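Local coordinates for CSE1 (Thermus thermophilus, PDB 4AN8), which probably helps the Cascade ribonucleoprotein complex select foreign DNA in type I-E CRISPR adaptive immunity, at residues D306-L311 with K380-A385; D116-N121 with R174-G179; L64-S69 with D215-E220. All coordinates share one frame; numbering follows the deposited sequence.

Interaction 1 (D306-L311 with K380-A385); sequences DFSAML and KALKMA
L382, on helix 372-403, pushes one methyl group, CD2, against the backbone and side chain of S308 in the loop that leads to helix 320-333. The apolar packing is carried almost wholly by that methyl. It lies 3.7 Å from S308 CB, and its looser approach to F307 CB, at 4.5 Å, widens the patch. L382 takes a first torsion of -101°, well off a staggered value, and this sets CD2 toward the turn while CB stays behind it, 4.1 Å from S308 OG. Leucine suits the place because its branch at CG sends one methyl to the loop while the rest stays by the helix.

The second kind of contact sets the same methyl against polar atoms. S308 OG is 3.4 Å from L382 CD2, and S308 N is 3.5 Å from that carbon. The hydroxyl sits between the backbone N and the carbonyl carbon of its own residue (chi1 64°), which brings it to the side facing the helix. These are van der Waals approaches, since a methyl offers nothing to bond with. The small serine lets the backbone come close and starts a type I turn closed by L311 N on S308 O.

F307 turns its ring away from the 380-385 segment, into an aromatic cluster with Y363 and F445, and both F307 and L382 touch F441 of helix 429-446. The contact thus packs a loop onto one of the long helices of the C-terminal bundle, with helix 453-476 also lying against 380-385. D306 ends in salt bridges to R285 and R301.

With van der Waals contact and no polar bond between the segments, shape probably sets their fit, while polar bonds holding the loop, such as those of D306, lie outside it.

Interaction 2 (D116-N121 with R174-G179); sequences DLPEEN and RRYGVG
The ring of Y176 is met obliquely, squarely on neither face nor edge, by L117 CD2 and P118 CG, whereas the guanidinium of R175 has N121 O and a water at its edge, in its plane. Both flat groups come from the tip of the β-hairpin formed by strands 171-175 and 178-181, whose type I' turn runs from R175 to V178, with R174 and R175 both opposite V178, a G1 beta bulge. The paired bonds R175 N to V178 O and V178 N to R175 O close that turn. Y176 and G177 fill its two central positions, both with positive phi, a conformation that glycine accepts easily.

Y176 carries the apolar part. L117 CD2 rests 3.8 Å from Y176 CE2, the leucine crossing the tyrosine at a slant, while P118 and Y176 point at each other from opposite directions, which puts P118 CG 3.8 Å from Y176 CZ. A rigid proline is well suited to offering a fixed carbon surface to a ring. L226 of helix 226-229 touches L117, P118 and Y176 alike and so joins loop and hairpin, while P268 of strand 261-273 packs on the hairpin side.

The polar part is looser. R175 bends at its third torsion (chi3 72°), swinging the guanidinium out toward the loop; its NE is held by Y266 O. R175 NH2 remains 3.6 Å from N121 O, close enough for electrostatic attraction. A water completes the link: it donates to N121 O at 3.1 Å and accepts a weak bond from R175 NH1 at 3.5 Å.

Interaction 3 (L64-S69 with D215-E220); sequences LHRALS and DAPIWE
R66 grips E220 side-on with two nitrogens, one to each carboxylate oxygen. The NE bond to E220 OE2 is 2.8 Å long and nearly straight, at 170°, with the oxygen in the guanidinium plane. R66 NH2 reaches E220 OE1 at 2.7 Å, more bent at 149°. Both oxygens are met on their syn sides, although the two flat groups are turned 43° from each other. Bends at chi2 and chi3 fold the arginine chain to present this side of its head.

The remaining nitrogen, R66 NH1, is bonded to Y210 OH and P212 O, while E220 OE2 has a second partner in Y94 OH. D215 adds negative charge near R66 NH1, but its carboxylate is engaged with Y210 OH and the backbone amides of T242 and R243 in helix 241-245. Together these partners probably favour a charged arginine.

Apolar groups complete the fit: A216 CA lies 4.1 Å above the centre of the guanidinium, and P217 CD is 3.7 Å from R66 CG. The thin backbone at A216 and the compact proline ring let the chain pass close beside the arginine.

R66 belongs to the last turn of helix 50-67, where a positive charge suits the carboxyl end. That end is a Schellman motif, with S69 as its positive-phi C' residue and G70 N bonded to H65 O.

In the fold
Interaction 1 is buried, interaction 3 partly so, and interaction 2 lies at the surface, and their chemistry differs accordingly. The buried one rests on a single methyl, the intermediate one on a charged pair with further polar partners, and the outer one on a tyrosine and a water. Interactions 2 and 3 are linked along the chain: helix 226-229, which follows 215-220, touches both sides of interaction 2. Their centres are about 29 Å apart. Interaction 1 belongs to the C-terminal helical part, its centre about 47 Å from that of interaction 2, across the chain's centre. Helices 50-67 and 372-403 each present one side chain to a loop, whereas interaction 2 joins a loop to a hairpin.

Interaction 1 (D306-L311 with K380-A385)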
loop_
_atom_site.group_PDB
_atom_site.type_symbol
_atom_site.label_atom_id
_atom_site.label_comp_id
_atom_site.label_asym_id
_atom_site.label_seq_id
_atom_site.Cartn_x
_atom_site.Cartn_y
_atom_site.Cartn_z
ATOM N N ASP A 306 -10.117 -7.472 6.798
ATOM C CA ASP A 306 -10.717 -6.151 6.944
ATOM C C ASP A 306 -11.580 -5.745 5.747
ATOM O O ASP A 306 -12.093 -4.626 5.728
ATOM C CB ASP A 306 -9.628 -5.090 7.177
ATOM C CG ASP A 306 -8.924 -5.264 8.500
ATOM O OD1 ASP A 306 -9.605 -5.422 9.524
ATOM O OD2 ASP A 306 -7.679 -5.277 8.526
ATOM N N PHE A 307 -11.724 -6.611 4.746
ATOM C CA PHE A 307 -12.412 -6.210 3.515
ATOM C C PHE A 307 -13.919 -5.879 3.656
ATOM O O PHE A 307 -14.456 -5.143 2.824
ATOM C CB PHE A 307 -12.227 -7.218 2.370
ATOM C CG PHE A 307 -10.884 -7.143 1.672
ATOM C CD1 PHE A 307 -9.927 -6.198 2.035
ATOM C CD2 PHE A 307 -10.585 -8.032 0.637
ATOM C CE1 PHE A 307 -8.714 -6.151 1.385
ATOM C CE2 PHE A 307 -9.386 -7.991 -0.017
ATOM C CZ PHE A 307 -8.446 -7.048 0.341
ATOM N N SER A 308 -14.612 -6.421 4.657
ATOM C CA SER A 308 -16.026 -6.071 4.848
ATOM C C SER A 308 -16.169 -4.841 5.746
ATOM O O SER A 308 -17.101 -4.060 5.590
ATOM C CB SER A 308 -16.806 -7.245 5.445
ATOM O OG SER A 308 -16.320 -7.544 6.742
ATOM N N ALA A 309 -15.225 -4.662 6.662
ATOM C CA ALA A 309 -15.235 -3.515 7.548
ATOM C C ALA A 309 -14.915 -2.191 6.826
ATOM O O ALA A 309 -15.224 -1.124 7.348
ATOM C CB ALA A 309 -14.282 -3.724 8.721
ATOM N N MET A 310 -14.318 -2.250 5.644
ATOM C CA MET A 310 -14.034 -1.015 4.916
ATOM C C MET A 310 -15.287 -0.486 4.179
ATOM O O MET A 310 -15.346 0.683 3.805
ATOM C CB MET A 310 -12.871 -1.217 3.941
ATOM C CG MET A 310 -13.233 -2.051 2.747
ATOM S SD MET A 310 -11.799 -2.537 1.777
ATOM C CE MET A 310 -12.540 -3.548 0.501
ATOM N N LEU A 311 -16.265 -1.370 3.977
ATOM C CA LEU A 311 -17.575 -1.047 3.389
ATOM C C LEU A 311 -18.411 -0.039 4.192
ATOM O O LEU A 311 -18.466 -0.095 5.433
ATOM C CB LEU A 311 -18.393 -2.327 3.249
ATOM C CG LEU A 311 -18.156 -3.245 2.051
ATOM C CD1 LEU A 311 -16.754 -3.136 1.509
ATOM C CD2 LEU A 311 -18.472 -4.670 2.443
ATOM N N LYS A 380 -21.042 -12.020 5.101
ATOM C CA LYS A 380 -21.299 -13.353 5.652
ATOM C C LYS A 380 -20.035 -14.214 5.663
ATOM O O LYS A 380 -19.714 -14.841 6.660
ATOM C CB LYS A 380 -22.385 -14.089 4.844
ATOM C CG LYS A 380 -23.797 -13.514 4.947
ATOM C CD LYS A 380 -24.780 -14.356 4.122
ATOM C CE LYS A 380 -26.152 -13.695 3.979
ATOM N NZ LYS A 380 -26.791 -13.410 5.295
ATOM N N ALA A 381 -19.345 -14.264 4.527
ATOM C CA ALA A 381 -18.163 -15.100 4.381
ATOM C C ALA A 381 -17.171 -14.780 5.482
ATOM O O ALA A 381 -16.601 -15.680 6.096
ATOM C CB ALA A 381 -17.515 -14.869 3.020
ATOM N N LEU A 382 -16.968 -13.489 5.730
ATOM C CA LEU A 382 -15.951 -13.075 6.680
ATOM C C LEU A 382 -16.423 -13.342 8.095
ATOM O O LEU A 382 -15.620 -13.549 8.997
ATOM C CB LEU A 382 -15.596 -11.597 6.499
ATOM C CG LEU A 382 -14.302 -11.325 5.733
ATOM C CD1 LEU A 382 -14.238 -12.177 4.490
ATOM C CD2 LEU A 382 -14.158 -9.837 5.406
ATOM N N LYS A 383 -17.731 -13.318 8.291
ATOM C CA LYS A 383 -18.293 -13.490 9.624
ATOM C C LYS A 383 -18.177 -14.959 10.033
ATOM O O LYS A 383 -17.718 -15.270 11.127
ATOM C CB LYS A 383 -19.749 -13.020 9.658
ATOM C CG LYS A 383 -20.327 -12.868 11.053
ATOM C CD LYS A 383 -21.723 -12.260 10.994
ATOM C CE LYS A 383 -22.387 -12.191 12.370
ATOM N NZ LYS A 383 -22.762 -13.539 12.900
ATOM N N MET A 384 -18.572 -15.852 9.139
ATOM C CA MET A 384 -18.361 -17.274 9.356
ATOM C C MET A 384 -16.906 -17.534 9.724
ATOM O O MET A 384 -16.626 -18.151 10.757
ATOM C CB MET A 384 -18.740 -18.069 8.108
ATOM C CG MET A 384 -20.213 -17.984 7.755
ATOM S SD MET A 384 -20.589 -18.435 6.044
ATOM C CE MET A 384 -19.901 -20.089 5.974
ATOM N N ALA A 385 -15.976 -17.053 8.891
ATOM C CA ALA A 385 -14.566 -17.337 9.087
ATOM C C ALA A 385 -14.109 -16.819 10.445
ATOM O O ALA A 385 -13.347 -17.498 11.142
ATOM C CB ALA A 385 -13.724 -16.784 7.939
#

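Interaction 2 (D116-N121 with R174-G179)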
loop_
_atom_site.group_PDB
_atom_site.type_symbol
_atom_site.label_atom_id
_atom_site.label_comp_id
_atom_site.label_asym_id
_atom_site.label_seq_id
_atom_site.Cartn_x
_atom_site.Cartn_y
_atom_site.Cartn_z
ATOM N N ASP A 116 19.482 24.377 0.039
ATOM C CA ASP A 116 20.461 24.955 0.951
ATOM C C ASP A 116 20.644 24.219 2.278
ATOM O O ASP A 116 21.129 24.804 3.251
ATOM C CB ASP A 116 20.185 26.446 1.203
ATOM C CG ASP A 116 18.788 26.703 1.725
ATOM O OD1 ASP A 116 18.112 25.738 2.134
ATOM O OD2 ASP A 116 18.363 27.876 1.734
ATOM N N LEU A 117 20.258 22.945 2.325
ATOM C CA LEU A 117 20.697 22.107 3.428
ATOM C C LEU A 117 22.211 22.104 3.342
ATOM O O LEU A 117 22.762 21.961 2.264
ATOM C CB LEU A 117 20.165 20.684 3.285
ATOM C CG LEU A 117 18.865 20.370 4.026
ATOM C CD1 LEU A 117 18.332 18.972 3.648
ATOM C CD2 LEU A 117 19.075 20.518 5.534
ATOM N N PRO A 118 22.892 22.309 4.469
ATOM C CA PRO A 118 24.356 22.230 4.495
ATOM C C PRO A 118 24.894 20.853 4.102
ATOM O O PRO A 118 24.245 19.849 4.365
ATOM C CB PRO A 118 24.705 22.530 5.964
ATOM C CG PRO A 118 23.397 22.620 6.697
ATOM C CD PRO A 118 22.342 22.919 5.687
ATOM N N GLU A 119 26.074 20.817 3.487
ATOM C CA GLU A 119 26.710 19.561 3.098
ATOM C C GLU A 119 27.538 18.978 4.224
ATOM O O GLU A 119 28.066 17.878 4.100
ATOM C CB GLU A 119 27.633 19.773 1.898
ATOM C CG GLU A 119 26.984 20.457 0.717
ATOM C CD GLU A 119 27.911 20.552 -0.473
ATOM O OE1 GLU A 119 28.821 19.701 -0.592
ATOM O OE2 GLU A 119 27.729 21.482 -1.285
ATOM N N GLU A 120 27.669 19.727 5.313
ATOM C CA GLU A 120 28.534 19.333 6.422
ATOM C C GLU A 120 27.876 18.352 7.383
ATOM O O GLU A 120 26.722 18.527 7.782
ATOM C CB GLU A 120 29.032 20.561 7.185
ATOM C CG GLU A 120 30.542 20.671 7.220
ATOM C CD GLU A 120 31.035 21.538 8.357
ATOM O OE1 GLU A 120 31.266 20.996 9.460
ATOM O OE2 GLU A 120 31.193 22.760 8.148
ATOM N N ASN A 121 28.636 17.331 7.774
ATOM C CA ASN A 121 28.125 16.317 8.658
ATOM C C ASN A 121 26.812 15.653 8.208
ATOM O O ASN A 121 25.809 15.691 8.889
ATOM C CB ASN A 121 28.076 16.846 10.079
ATOM C CG ASN A 121 29.427 17.370 10.555
ATOM O OD1 ASN A 121 29.521 18.472 11.035
ATOM N ND2 ASN A 121 30.464 16.577 10.415
ATOM N N ARG A 174 16.040 15.493 15.950
ATOM C CA ARG A 174 17.078 16.306 16.596
ATOM C C ARG A 174 18.014 16.979 15.604
ATOM O O ARG A 174 19.232 16.865 15.686
ATOM C CB ARG A 174 17.847 15.486 17.624
ATOM C CG ARG A 174 16.977 15.149 18.810
ATOM C CD ARG A 174 17.687 14.309 19.844
ATOM N NE ARG A 174 16.819 14.082 20.997
ATOM C CZ ARG A 174 17.047 13.173 21.942
ATOM N NH1 ARG A 174 18.117 12.389 21.871
ATOM N NH2 ARG A 174 16.196 13.038 22.951
ATOM N N ARG A 175 17.417 17.695 14.665
ATOM C CA ARG A 175 18.183 18.447 13.683
ATOM C C ARG A 175 17.465 19.753 13.372
ATOM O O ARG A 175 16.222 19.822 13.352
ATOM C CB ARG A 175 18.403 17.627 12.409
ATOM C CG ARG A 175 19.195 16.330 12.628
ATOM C CD ARG A 175 19.318 15.497 11.347
ATOM N NE ARG A 175 20.229 16.095 10.376
ATOM C CZ ARG A 175 21.537 15.858 10.336
ATOM N NH1 ARG A 175 22.097 15.033 11.212
ATOM N NH2 ARG A 175 22.293 16.455 9.422
ATOM N N TYR A 176 18.270 20.791 13.156
ATOM C CA TYR A 176 17.774 22.107 12.805
ATOM C C TYR A 176 16.544 22.525 13.600
ATOM O O TYR A 176 15.591 23.076 13.036
ATOM C CB TYR A 176 17.538 22.216 11.299
ATOM C CG TYR A 176 18.754 21.792 10.515
ATOM C CD1 TYR A 176 19.844 22.643 10.381
ATOM C CD2 TYR A 176 18.830 20.528 9.940
ATOM C CE1 TYR A 176 20.975 22.256 9.692
ATOM C CE2 TYR A 176 19.952 20.132 9.235
ATOM C CZ TYR A 176 21.022 20.999 9.122
ATOM O OH TYR A 176 22.151 20.613 8.443
ATOM N N GLY A 177 16.587 22.269 14.910
ATOM C CA GLY A 177 15.599 22.781 15.841
ATOM C C GLY A 177 14.344 21.940 15.988
ATOM O O GLY A 177 13.393 22.353 16.654
ATOM N N VAL A 178 14.332 20.760 15.370
ATOM C CA VAL A 178 13.175 19.883 15.425
ATOM C C VAL A 178 13.570 18.604 16.160
ATOM O O VAL A 178 14.450 17.858 15.723
ATOM C CB VAL A 178 12.631 19.577 14.004
ATOM C CG1 VAL A 178 11.464 18.607 14.059
ATOM C CG2 VAL A 178 12.207 20.886 13.299
ATOM N N GLY A 179 12.931 18.365 17.297
ATOM C CA GLY A 179 13.255 17.216 18.116
ATOM C C GLY A 179 12.738 15.928 17.496
ATOM O O GLY A 179 13.476 14.959 17.357
HETATM O O HOH W 1 25.507 14.648 11.832
#

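Interaction 3 (L64-S69 with D215-E220)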
loop_
_atom_site.group_PDB
_atom_site.type_symbol
_atom_site.label_atom_id
_atom_site.label_comp_id
_atom_site.label_asym_id
_atom_site.label_seq_id
_atom_site.Cartn_x
_atom_site.Cartn_y
_atom_site.Cartn_z
ATOM N N LEU A 64 -0.005 13.181 -14.134
ATOM C CA LEU A 64 -1.174 13.037 -15.003
ATOM C C LEU A 64 -2.322 13.946 -14.608
ATOM O O LEU A 64 -2.898 14.627 -15.455
ATOM C CB LEU A 64 -1.682 11.593 -15.026
ATOM C CG LEU A 64 -0.852 10.627 -15.870
ATOM C CD1 LEU A 64 -1.150 9.157 -15.555
ATOM C CD2 LEU A 64 -1.033 10.955 -17.379
ATOM N N HIS A 65 -2.671 13.946 -13.325
ATOM C CA HIS A 65 -3.764 14.773 -12.849
ATOM C C HIS A 65 -3.544 16.254 -13.154
ATOM O O HIS A 65 -4.478 16.959 -13.501
ATOM C CB HIS A 65 -3.968 14.597 -11.355
ATOM C CG HIS A 65 -4.695 13.343 -10.986
ATOM N ND1 HIS A 65 -5.780 12.877 -11.698
ATOM C CD2 HIS A 65 -4.490 12.462 -9.972
ATOM C CE1 HIS A 65 -6.239 11.778 -11.118
ATOM N NE2 HIS A 65 -5.480 11.509 -10.070
ATOM N N ARG A 66 -2.321 16.733 -13.000
ATOM C CA ARG A 66 -2.067 18.137 -13.205
ATOM C C ARG A 66 -1.991 18.437 -14.699
ATOM O O ARG A 66 -2.604 19.380 -15.172
ATOM C CB ARG A 66 -0.782 18.558 -12.485
ATOM C CG ARG A 66 -0.837 18.319 -10.992
ATOM C CD ARG A 66 -1.998 19.101 -10.383
ATOM N NE ARG A 66 -1.741 20.541 -10.407
ATOM C CZ ARG A 66 -2.573 21.441 -9.897
ATOM N NH1 ARG A 66 -3.712 21.038 -9.333
ATOM N NH2 ARG A 66 -2.265 22.735 -9.954
ATOM N N ALA A 67 -1.251 17.614 -15.437
ATOM C CA ALA A 67 -1.094 17.830 -16.869
ATOM C C ALA A 67 -2.418 17.756 -17.611
ATOM O O ALA A 67 -2.629 18.511 -18.543
ATOM C CB ALA A 67 -0.105 16.865 -17.459
ATOM N N LEU A 68 -3.309 16.861 -17.194
ATOM C CA LEU A 68 -4.602 16.690 -17.864
ATOM C C LEU A 68 -5.706 17.467 -17.148
ATOM O O LEU A 68 -6.847 17.497 -17.593
ATOM C CB LEU A 68 -4.984 15.207 -17.959
ATOM C CG LEU A 68 -3.921 14.332 -18.633
ATOM C CD1 LEU A 68 -4.270 12.860 -18.565
ATOM C CD2 LEU A 68 -3.725 14.772 -20.077
ATOM N N SER A 69 -5.367 18.067 -16.019
ATOM C CA SER A 69 -6.329 18.862 -15.291
ATOM C C SER A 69 -7.620 18.074 -15.068
ATOM O O SER A 69 -8.717 18.601 -15.202
ATOM C CB SER A 69 -6.596 20.147 -16.070
ATOM O OG SER A 69 -7.112 21.131 -15.212
ATOM N N ASP A 215 -5.006 22.678 -5.049
ATOM C CA ASP A 215 -4.066 21.592 -4.964
ATOM C C ASP A 215 -2.901 21.967 -5.848
ATOM O O ASP A 215 -3.048 22.756 -6.774
ATOM C CB ASP A 215 -4.721 20.287 -5.431
ATOM C CG ASP A 215 -3.811 19.073 -5.258
ATOM O OD1 ASP A 215 -3.029 19.039 -4.297
ATOM O OD2 ASP A 215 -3.875 18.155 -6.092
ATOM N N ALA A 216 -1.737 21.415 -5.542
ATOM C CA ALA A 216 -0.555 21.630 -6.350
ATOM C C ALA A 216 0.483 20.640 -5.853
ATOM O O ALA A 216 0.619 20.437 -4.649
ATOM C CB ALA A 216 -0.038 23.088 -6.177
ATOM N N PRO A 217 1.191 20.003 -6.778
ATOM C CA PRO A 217 2.303 19.139 -6.385
ATOM C C PRO A 217 3.500 20.005 -5.983
ATOM O O PRO A 217 3.521 21.218 -6.274
ATOM C CB PRO A 217 2.613 18.352 -7.666
ATOM C CG PRO A 217 2.139 19.275 -8.799
ATOM C CD PRO A 217 0.934 20.005 -8.234
ATOM N N ILE A 218 4.477 19.383 -5.326
ATOM C CA ILE A 218 5.607 20.095 -4.775
ATOM C C ILE A 218 6.335 20.944 -5.821
ATOM O O ILE A 218 6.872 22.001 -5.485
ATOM C CB ILE A 218 6.611 19.124 -4.100
ATOM C CG1 ILE A 218 7.636 19.900 -3.239
ATOM C CG2 ILE A 218 7.316 18.225 -5.159
ATOM C CD1 ILE A 218 7.020 20.625 -2.039
ATOM N N TRP A 219 6.347 20.511 -7.085
ATOM C CA TRP A 219 7.093 21.246 -8.108
ATOM C C TRP A 219 6.358 22.472 -8.680
ATOM O O TRP A 219 6.949 23.233 -9.444
ATOM C CB TRP A 219 7.540 20.316 -9.242
ATOM C CG TRP A 219 6.398 19.600 -9.886
ATOM C CD1 TRP A 219 5.564 20.095 -10.847
ATOM C CD2 TRP A 219 5.942 18.273 -9.611
ATOM N NE1 TRP A 219 4.603 19.167 -11.173
ATOM C CE2 TRP A 219 4.828 18.029 -10.442
ATOM C CE3 TRP A 219 6.354 17.270 -8.738
ATOM C CZ2 TRP A 219 4.141 16.822 -10.438
ATOM C CZ3 TRP A 219 5.651 16.047 -8.740
ATOM C CH2 TRP A 219 4.569 15.847 -9.577
ATOM N N GLU A 220 5.094 22.663 -8.301
ATOM C CA GLU A 220 4.298 23.803 -8.749
ATOM C C GLU A 220 4.332 24.981 -7.759
ATOM O O GLU A 220 3.734 26.026 -8.009
ATOM C CB GLU A 220 2.833 23.401 -9.014
ATOM C CG GLU A 220 2.573 22.698 -10.360
ATOM C CD GLU A 220 1.091 22.556 -10.651
ATOM O OE1 GLU A 220 0.325 23.441 -10.220
ATOM O OE2 GLU A 220 0.674 21.567 -11.301
#